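Local coordinates for protein Pts system, fructose-specific iiabc component (Borrelia burgdorferi, PDB 5DLE) that probably serves as the cytoplasmic IIB domain of a fructose phosphotransferase transporter, passing a phosphoryl group via a phosphocysteine to incoming fructose, at residues 46-51 with 56-61; 18-21 with 25-28; 78-83 with 88-93; 31-36 with 98-103. All coordinates share one frame; numbering follows the deposited sequence. Where two conformers were deposited one is given.

In contact 2 every touching residue is buried: it ties the end of strand 13-19 to the start of helix 25-40 around the cysteine loop, using hydroxyls, a sulfur and a water. Contact 4 uses the same helix further along and is also buried, but without a direct hydrogen bond between its two segments. Contacts 1 and 3 are partly exposed and richer in charge; contact 1 extends the sheet at the edge beyond strand 44-50, and contact 3 folds the 78-83 loop onto strand 88-91. A salt bridge between Glu48 and Arg82 joins contacts 1 and 3. Contacts 1, 2 and 4 also touch a second subunit, whereas contact 3 touches no other chain.

Contact 1: 46-51 with 56-61; sequences RVETQG and ENALTE
Arg46 meets the backbone of 56-61 with the outer edge of its guanidinium: NH1 and NH2 both donate to Asn57 O, at 3.2 and 3.0 Å. The oxygen lies in the guanidinium plane, but both nitrogens approach it from one face of its carbonyl, NH2 standing 59° out of that plane. Bends at chi2 and chi3 (-84° and -64°) fold the arginine back to this position, where Leu59 CD2 packs over one guanidinium face near the rim and NE pairs with Glu63. Asn57 has left-handed helical backbone angles, and there the chain leaves the short strand 55-56.

Glu48 runs extended alongside Ala58. Its OE1 receives Leu59 N at 2.9 Å on the anti side, somewhat tilted from the carboxylate plane, and also pairs with Arg82; its OE2 takes Gln50 NE2 at 2.8 Å.

Thr49 and Glu56 form an antiparallel hydrogen-bonded pair, with Thr49 N to Glu56 O at 3.1 Å and Glu56 N to Thr49 O at 2.8 Å. On the face they share, Thr49 OG1 lies 3.5 Å from Glu56 CB, and a water links Thr49 OG1 to Asn57 ND2. The carboxylate of Glu56 carries on to Lys33 of a second subunit and to Tyr28 OH, the latter at a separation too short to be trusted.

With its oxygens engaged by an amide, a guanidinium and a backbone N-H, buried Glu48 probably keeps its negative charge. Charged Arg46 and Glu48 thus hold Asn57 O and Leu59 N, backbone atoms of the loop after strand 55-56, while the Thr49-Glu56 pair holds the strand itself.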
# COMPACT_ATOMS: atom_id res chain seq x y z
N ARG A 46 -0.14 8.74 20.68
CA ARG A 46 0.30 9.68 19.64
C ARG A 46 1.28 8.95 18.75
O ARG A 46 2.18 8.27 19.26
CB ARG A 46 0.99 10.91 20.26
CG ARG A 46 0.02 12.06 20.55
CD ARG A 46 -0.22 12.93 19.28
NE ARG A 46 1.04 13.57 18.93
CZ ARG A 46 1.76 13.35 17.84
NH1 ARG A 46 1.35 12.58 16.82
NH2 ARG A 46 2.92 13.99 17.75
N VAL A 47 1.11 9.06 17.42
CA VAL A 47 1.98 8.39 16.45
C VAL A 47 2.61 9.41 15.50
O VAL A 47 1.90 10.20 14.85
CB VAL A 47 1.22 7.31 15.64
CG1 VAL A 47 2.21 6.53 14.75
CG2 VAL A 47 0.56 6.35 16.55
N GLU A 48 3.93 9.36 15.39
CA GLU A 48 4.71 10.03 14.36
C GLU A 48 4.87 9.08 13.18
O GLU A 48 5.16 7.89 13.37
CB GLU A 48 6.08 10.40 14.93
CG GLU A 48 7.17 10.71 13.91
CD GLU A 48 8.50 11.04 14.60
OE1 GLU A 48 8.46 11.61 15.70
OE2 GLU A 48 9.58 10.69 14.07
N THR A 49 4.71 9.59 11.97
CA THR A 49 4.87 8.74 10.79
C THR A 49 6.02 9.22 9.92
O THR A 49 6.28 10.42 9.82
CB THR A 49 3.58 8.70 9.93
OG1 THR A 49 3.16 10.03 9.57
CG2 THR A 49 2.43 7.99 10.66
N GLN A 50 6.71 8.27 9.31
CA GLN A 50 7.79 8.56 8.35
C GLN A 50 7.68 7.65 7.13
O GLN A 50 7.61 6.43 7.27
CB GLN A 50 9.17 8.34 8.99
CG GLN A 50 9.32 8.91 10.41
CD GLN A 50 10.78 8.96 10.83
OE1 GLN A 50 11.69 8.62 10.04
NE2 GLN A 50 11.03 9.39 12.06
N GLY A 51 7.90 8.25 5.96
CA GLY A 51 8.14 7.52 4.72
C GLY A 51 9.48 7.84 4.07
O GLY A 51 10.44 8.22 4.74
N GLU A 56 5.81 13.20 9.47
CA GLU A 56 4.58 13.92 9.80
C GLU A 56 4.26 13.70 11.27
O GLU A 56 4.50 12.63 11.81
CB GLU A 56 3.39 13.45 8.94
CG GLU A 56 3.50 13.79 7.46
CD GLU A 56 2.40 13.10 6.65
OE1 GLU A 56 2.45 11.84 6.52
OE2 GLU A 56 1.48 13.80 6.18
N ASN A 57 3.77 14.75 11.92
CA ASN A 57 3.24 14.67 13.30
C ASN A 57 4.29 14.14 14.26
O ASN A 57 4.02 13.26 15.11
CB ASN A 57 1.96 13.84 13.34
CG ASN A 57 0.88 14.43 12.47
OD1 ASN A 57 0.29 15.47 12.84
ND2 ASN A 57 0.64 13.85 11.33
N ALA A 58 5.48 14.72 14.16
CA ALA A 58 6.61 14.30 14.98
C ALA A 58 6.28 14.37 16.47
O ALA A 58 5.60 15.29 16.94
CB ALA A 58 7.82 15.16 14.66
N LEU A 59 6.76 13.38 17.21
CA LEU A 59 6.61 13.39 18.66
C LEU A 59 7.32 14.61 19.22
O LEU A 59 8.41 14.97 18.79
CB LEU A 59 7.21 12.13 19.28
CG LEU A 59 6.63 10.79 18.77
CD1 LEU A 59 7.34 9.62 19.45
CD2 LEU A 59 5.11 10.76 19.00
N THR A 60 6.70 15.23 20.22
CA THR A 60 7.36 16.31 20.93
C THR A 60 8.14 15.75 22.12
O THR A 60 7.89 14.63 22.60
CB THR A 60 6.36 17.34 21.43
OG1 THR A 60 5.52 16.77 22.44
CG2 THR A 60 5.49 17.87 20.28
N GLU A 61 9.08 16.56 22.60
CA GLU A 61 9.81 16.22 23.81
C GLU A 61 8.85 15.95 24.97
O GLU A 61 9.02 14.99 25.72
CB GLU A 61 10.79 17.34 24.17
CG GLU A 61 11.70 17.00 25.33
CD GLU A 61 12.70 18.10 25.65
OE1 GLU A 61 12.84 19.05 24.84
OE2 GLU A 61 13.37 18.02 26.71
O HOH W 1 0.89 11.26 10.64
O HOH W 2 4.23 10.24 7.02

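Contact 2: 18-21 with 25-28; sequences TACP and AHTY
Thr18 OG1 donates to Thr27 O at 2.8 Å, approaching from 28° off the carbonyl plane and so tying the end of strand 13-19 to the first turn of helix 25-40. With chi1 at 69° the hydroxyl sits between the backbone N and carbonyl carbon of Thr18, directed at the helix. Thr27 CG2 lies against the same hydroxyl at 3.5 Å. Two residues on, Cys20 packs on the helix start: its CB is 3.7 Å from His26 CB, and its SG stands obliquely to the imidazole, 4.9 Å from the ring centroid. Thr27 OG1 is 3.0 Å from Cys20 N.

Partners further out help to position these groups. Thr27 OG1 is bonded to Gln50 O of strand 44-50, His26 ND1 to Thr93 OG1 at the start of helix 93-98, and the His26 ring stacks on His26 of a third subunit. A water beside Cys20 accepts from Thr27 N at 3.0 Å.

This strand-loop-helix joint opens the beta-alpha-beta unit 13-19, 25-40, 44-50. Cys20 is the sole cysteine of the chain and, by its place after the first strand, probably the one phosphorylated in IIB domains. The loop from that strand into the helix N-terminus, where a backbone N-H binds water, is consistent with the phosphate-binding cysteine loop that IIB domains share with low-molecular-weight tyrosine phosphatases.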
# COMPACT_ATOMS: atom_id res chain seq x y z
N THR A 18 6.06 5.14 13.33
CA THR A 18 6.00 4.13 12.29
C THR A 18 6.79 4.66 11.10
O THR A 18 6.72 5.85 10.77
CB THR A 18 4.59 3.75 11.91
OG1 THR A 18 3.93 4.85 11.23
CG2 THR A 18 3.80 3.29 13.16
N ALA A 19 7.60 3.79 10.50
CA ALA A 19 8.48 4.26 9.43
C ALA A 19 8.75 3.12 8.47
O ALA A 19 9.43 2.18 8.82
CB ALA A 19 9.79 4.80 10.00
N CYS A 20 8.21 3.22 7.26
CA CYS A 20 8.54 2.26 6.19
C CYS A 20 8.88 3.10 4.97
O CYS A 20 8.04 3.89 4.52
CB CYS A 20 7.36 1.34 5.96
SG CYS A 20 7.70 0.26 4.52
N PRO A 21 10.05 2.90 4.36
CA PRO A 21 10.44 3.76 3.23
C PRO A 21 9.97 3.24 1.88
O PRO A 21 10.64 3.45 0.87
CB PRO A 21 11.97 3.76 3.31
CG PRO A 21 12.27 2.36 3.82
CD PRO A 21 11.15 2.06 4.84
N ALA A 25 1.90 3.02 2.53
CA ALA A 25 0.91 2.08 3.05
C ALA A 25 1.35 1.47 4.40
O ALA A 25 0.59 1.50 5.38
CB ALA A 25 0.61 0.94 2.07
N HIS A 26 2.52 0.83 4.46
CA HIS A 26 2.90 0.22 5.74
C HIS A 26 2.99 1.25 6.85
O HIS A 26 2.61 0.96 8.00
CB HIS A 26 4.19 -0.57 5.67
CG HIS A 26 4.01 -1.92 5.06
ND1 HIS A 26 4.81 -2.99 5.40
CD2 HIS A 26 3.18 -2.36 4.08
CE1 HIS A 26 4.47 -4.05 4.67
NE2 HIS A 26 3.48 -3.69 3.86
N THR A 27 3.53 2.44 6.55
CA THR A 27 3.62 3.49 7.58
C THR A 27 2.25 3.78 8.16
O THR A 27 2.09 3.84 9.41
CB THR A 27 4.19 4.75 6.94
OG1 THR A 27 5.53 4.48 6.54
CG2 THR A 27 4.18 5.93 7.88
N TYR A 28 1.26 3.96 7.29
CA TYR A 28 -0.07 4.37 7.77
C TYR A 28 -0.86 3.19 8.29
O TYR A 28 -1.66 3.35 9.23
CB TYR A 28 -0.86 5.09 6.64
CG TYR A 28 -0.52 6.57 6.60
CD1 TYR A 28 0.62 7.03 6.00
CD2 TYR A 28 -1.33 7.50 7.25
CE1 TYR A 28 0.97 8.36 6.00
CE2 TYR A 28 -0.99 8.82 7.27
CZ TYR A 28 0.15 9.24 6.65
OH TYR A 28 0.48 10.58 6.67
O HOH W 3 5.02 3.07 4.06

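Contact 3: 78-83 with 88-93; sequences IDEKRF and VYKVST
Glu80 and Lys90 reach across from loop and strand and cross at about a right angle to form a salt bridge, Lys90 NZ to Glu80 OE2 at 2.7 Å. The ammonium lies on the syn side of OE2, the side of the other carboxylate oxygen, which stays further away at 3.6 Å between Glu80 OE1 and Lys90 NZ. Glu80 is extended beyond CG, whereas Lys90 bends at chi3 (89°), which carries CE and NZ toward the carboxylate. Lys90 CD lies 3.5 Å from Glu80 OE2.

Val88, two residues earlier on the strand, makes the apolar half. One branch does the touching: Val88 CG2 lies 3.7 Å from Phe83 CB and meets the phenyl ring obliquely. The 3-10 turn that carries Phe83 is closed by Phe83 N to Glu80 O at 2.9 Å, which links the two halves.

Beyond this pair, Phe83 packs on Val17, Val70 and Leu72 of strands 13-19 and 69-74 and on Leu59. Val88 also rests on Val70 and Leu72, while the C-terminal Phe113 touches both Glu80 and Val88. The loop thus folds across one face of the parallel strands, with strand 88-91 at their edge.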
# COMPACT_ATOMS: atom_id res chain seq x y z
N ILE A 78 15.90 5.16 12.54
CA ILE A 78 15.38 6.48 12.87
C ILE A 78 16.22 6.99 14.05
O ILE A 78 17.03 6.26 14.61
CB ILE A 78 13.88 6.46 13.24
CG1 ILE A 78 13.66 5.65 14.51
CG2 ILE A 78 13.03 5.86 12.08
CD1 ILE A 78 12.32 5.89 15.11
N ASP A 79 16.02 8.27 14.41
CA ASP A 79 16.75 8.76 15.58
C ASP A 79 16.11 8.21 16.83
O ASP A 79 14.90 8.39 17.05
CB ASP A 79 16.84 10.28 15.69
CG ASP A 79 17.53 10.72 17.03
OD1 ASP A 79 16.85 11.32 17.91
OD2 ASP A 79 18.75 10.40 17.22
N GLU A 80 16.92 7.53 17.64
CA GLU A 80 16.46 6.90 18.87
C GLU A 80 17.02 7.55 20.13
O GLU A 80 16.54 7.23 21.23
CB GLU A 80 16.80 5.40 18.87
CG GLU A 80 15.99 4.62 17.84
CD GLU A 80 16.32 3.12 17.74
OE1 GLU A 80 16.80 2.52 18.72
OE2 GLU A 80 16.07 2.54 16.65
N LYS A 81 18.01 8.47 20.04
CA LYS A 81 18.56 9.07 21.26
C LYS A 81 17.47 9.76 22.09
O LYS A 81 17.51 9.72 23.33
CB LYS A 81 19.68 10.05 20.91
CG LYS A 81 20.46 10.51 22.15
CD LYS A 81 21.76 11.24 21.79
CE LYS A 81 22.60 11.53 23.04
NZ LYS A 81 23.04 10.29 23.74
N ARG A 82 16.48 10.35 21.41
CA ARG A 82 15.36 11.00 22.08
C ARG A 82 14.56 10.07 22.98
O ARG A 82 13.77 10.57 23.78
CB ARG A 82 14.43 11.60 21.03
CG ARG A 82 13.95 10.61 19.96
CD ARG A 82 13.04 11.34 18.99
NE ARG A 82 12.82 10.53 17.82
CZ ARG A 82 11.73 10.59 17.04
NH1 ARG A 82 10.76 11.43 17.34
NH2 ARG A 82 11.66 9.81 15.95
N PHE A 83 14.70 8.76 22.86
CA PHE A 83 13.95 7.83 23.69
C PHE A 83 14.77 7.25 24.85
O PHE A 83 14.29 6.33 25.54
CB PHE A 83 13.39 6.69 22.83
CG PHE A 83 12.61 7.17 21.64
CD1 PHE A 83 11.48 7.99 21.81
CD2 PHE A 83 13.00 6.81 20.37
CE1 PHE A 83 10.74 8.41 20.71
CE2 PHE A 83 12.28 7.27 19.26
CZ PHE A 83 11.14 8.07 19.44
N VAL A 88 11.35 0.97 25.37
CA VAL A 88 11.20 1.06 23.91
C VAL A 88 11.03 -0.35 23.37
O VAL A 88 11.87 -1.22 23.62
CB VAL A 88 12.40 1.76 23.25
CG1 VAL A 88 12.23 1.74 21.72
CG2 VAL A 88 12.57 3.20 23.75
N TYR A 89 9.94 -0.56 22.62
CA TYR A 89 9.66 -1.83 21.98
C TYR A 89 9.76 -1.60 20.49
O TYR A 89 8.92 -0.90 19.91
CB TYR A 89 8.27 -2.33 22.35
CG TYR A 89 8.07 -3.78 22.03
CD1 TYR A 89 9.08 -4.70 22.21
CD2 TYR A 89 6.87 -4.21 21.55
CE1 TYR A 89 8.88 -6.05 21.91
CE2 TYR A 89 6.65 -5.55 21.26
CZ TYR A 89 7.64 -6.45 21.43
OH TYR A 89 7.39 -7.76 21.12
N LYS A 90 10.81 -2.15 19.88
CA LYS A 90 11.07 -1.95 18.46
C LYS A 90 10.77 -3.22 17.67
O LYS A 90 11.31 -4.29 17.98
CB LYS A 90 12.52 -1.53 18.24
CG LYS A 90 12.86 -1.32 16.79
CD LYS A 90 14.01 -0.33 16.68
CE LYS A 90 15.34 -1.04 16.72
NZ LYS A 90 16.45 -0.12 16.30
N VAL A 91 9.94 -3.07 16.63
CA VAL A 91 9.48 -4.16 15.77
C VAL A 91 9.44 -3.65 14.34
O VAL A 91 9.57 -2.45 14.07
CB VAL A 91 8.09 -4.70 16.18
CG1 VAL A 91 8.15 -5.26 17.64
CG2 VAL A 91 7.05 -3.59 16.11
N SER A 92 9.31 -4.58 13.42
CA SER A 92 9.12 -4.22 12.03
C SER A 92 7.70 -3.73 11.80
O SER A 92 6.82 -3.98 12.60
CB SER A 92 9.37 -5.45 11.15
OG SER A 92 8.37 -6.44 11.42
N THR A 93 7.47 -3.07 10.65
CA THR A 93 6.07 -2.74 10.36
C THR A 93 5.21 -3.98 10.14
O THR A 93 4.04 -3.99 10.54
CB THR A 93 5.92 -1.77 9.19
OG1 THR A 93 6.38 -2.33 7.96
CG2 THR A 93 6.56 -0.41 9.47

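Contact 4: 31-36 with 98-103; sequences AKKIEN and NNTENI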
# COMPACT_ATOMS: atom_id res chain seq x y z
N ALA A 31 0.40 2.61 11.71
CA ALA A 31 -0.01 3.68 12.64
C ALA A 31 -1.45 3.52 13.05
O ALA A 31 -1.78 3.62 14.24
CB ALA A 31 0.21 5.05 12.00
N LYS A 32 -2.32 3.26 12.06
CA LYS A 32 -3.74 3.21 12.36
C LYS A 32 -4.07 1.96 13.15
O LYS A 32 -4.91 2.01 14.06
CB LYS A 32 -4.55 3.31 11.07
CG LYS A 32 -6.02 3.46 11.24
CD LYS A 32 -6.44 4.70 12.09
CE LYS A 32 -7.93 4.65 12.20
NZ LYS A 32 -8.44 5.62 13.20
N LYS A 33 -3.41 0.84 12.88
CA LYS A 33 -3.69 -0.35 13.69
C LYS A 33 -3.20 -0.15 15.12
O LYS A 33 -3.87 -0.58 16.07
CB LYS A 33 -3.08 -1.60 13.08
CG LYS A 33 -3.76 -1.93 11.78
CD LYS A 33 -3.41 -3.29 11.30
CE LYS A 33 -4.31 -4.36 11.93
NZ LYS A 33 -4.08 -5.61 11.12
N ILE A 34 -2.04 0.50 15.29
CA ILE A 34 -1.55 0.76 16.66
C ILE A 34 -2.52 1.70 17.37
O ILE A 34 -2.84 1.48 18.55
CB ILE A 34 -0.13 1.34 16.61
CG1 ILE A 34 0.86 0.22 16.24
CG2 ILE A 34 0.26 1.97 17.98
CD1 ILE A 34 2.23 0.75 15.91
N GLU A 35 -2.97 2.76 16.69
CA GLU A 35 -3.95 3.69 17.30
C GLU A 35 -5.23 2.96 17.70
O GLU A 35 -5.72 3.16 18.81
CB GLU A 35 -4.26 4.83 16.33
CG GLU A 35 -3.10 5.79 16.15
CD GLU A 35 -3.22 6.72 14.94
OE1 GLU A 35 -4.24 6.64 14.19
OE2 GLU A 35 -2.27 7.50 14.73
N ASN A 36 -5.78 2.12 16.82
CA ASN A 36 -7.04 1.45 17.15
C ASN A 36 -6.86 0.49 18.30
O ASN A 36 -7.75 0.39 19.15
CB ASN A 36 -7.59 0.70 15.93
CG ASN A 36 -8.23 1.62 14.90
OD1 ASN A 36 -8.60 2.76 15.23
ND2 ASN A 36 -8.45 1.12 13.69
N ASN A 98 0.62 -7.17 11.89
CA ASN A 98 0.01 -8.48 12.01
C ASN A 98 -0.09 -8.99 13.44
O ASN A 98 -0.80 -9.98 13.68
CB ASN A 98 0.78 -9.50 11.16
CG ASN A 98 0.48 -9.33 9.70
OD1 ASN A 98 -0.50 -8.68 9.33
ND2 ASN A 98 1.33 -9.89 8.85
N ASN A 99 0.55 -8.32 14.40
CA ASN A 99 0.58 -8.80 15.78
C ASN A 99 0.26 -7.67 16.74
O ASN A 99 0.84 -7.60 17.81
CB ASN A 99 1.95 -9.39 16.12
CG ASN A 99 1.92 -10.35 17.32
OD1 ASN A 99 0.88 -10.93 17.65
ND2 ASN A 99 3.07 -10.56 17.93
N THR A 100 -0.68 -6.78 16.37
CA THR A 100 -0.78 -5.50 17.05
C THR A 100 -1.20 -5.64 18.52
O THR A 100 -0.64 -4.95 19.38
CB THR A 100 -1.80 -4.59 16.35
OG1 THR A 100 -1.72 -4.71 14.91
CG2 THR A 100 -1.52 -3.14 16.75
N GLU A 101 -2.19 -6.50 18.79
CA GLU A 101 -2.67 -6.69 20.16
C GLU A 101 -1.54 -7.11 21.06
O GLU A 101 -1.32 -6.53 22.14
CB GLU A 101 -3.78 -7.74 20.15
CG GLU A 101 -4.34 -8.08 21.53
CD GLU A 101 -5.29 -9.27 21.44
OE1 GLU A 101 -4.99 -10.24 20.69
OE2 GLU A 101 -6.33 -9.24 22.11
N ASN A 102 -0.79 -8.13 20.64
CA ASN A 102 0.29 -8.63 21.45
C ASN A 102 1.40 -7.60 21.60
O ASN A 102 1.95 -7.44 22.69
CB ASN A 102 0.79 -9.95 20.86
CG ASN A 102 -0.19 -11.11 21.10
OD1 ASN A 102 -1.06 -11.05 21.99
ND2 ASN A 102 -0.06 -12.18 20.30
N ILE A 103 1.70 -6.85 20.53
CA ILE A 103 2.78 -5.87 20.62
C ILE A 103 2.45 -4.78 21.62
O ILE A 103 3.32 -4.34 22.39
CB ILE A 103 3.09 -5.31 19.23
CG1 ILE A 103 4.03 -6.28 18.53
CG2 ILE A 103 3.69 -3.90 19.31
CD1 ILE A 103 4.11 -6.02 17.08
O HOH W 4 -3.11 -7.22 14.05
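Thr100 enters this contact with its methyl group, and no direct hydrogen bond crosses between 31-36 and 98-103. Van der Waals contact carries most of it: Thr100 CG2 presses on the backbone of helix 25-40, 3.5 Å from Lys33 O and 3.9 Å from Ile34 CA, and lies 4.1 Å from Ile34 CG1. The threonine side chain crosses those of Lys33 and Ile34 at about right angles. Its methyl lies anti to the backbone N of Thr100, pointing into the neighbouring helix, while the hydroxyl branch flanks the aliphatic part of Lys33, with Thr100 OG1 3.9 Å from Lys33 CB.

The polar ends are satisfied elsewhere or through solvent. Thr100 OG1 bonds back to Ala96 O, and Lys33 NZ to Ile97 O, both in helix 93-98. One water donates to Thr100 OG1 at 3.0 Å and has a weak, long bond from Lys33 NZ at 3.5 Å. In the conformer given, Lys33 thus bonds to the end of helix 93-98 and packs on the first residue of helix 100-107.

Helices 25-40 and 100-107 lie side by side on one face of the sheet. Ile34 packs on Thr18 and Ile45 of strands 13-19 and 44-50, and Ile103 on Tyr89 and Val91 of the edge strand. Helix 25-40 also meets a second subunit, where Lys32 and Glu35 form salt bridges with Glu35 and Lys32 of that neighbouring subunit.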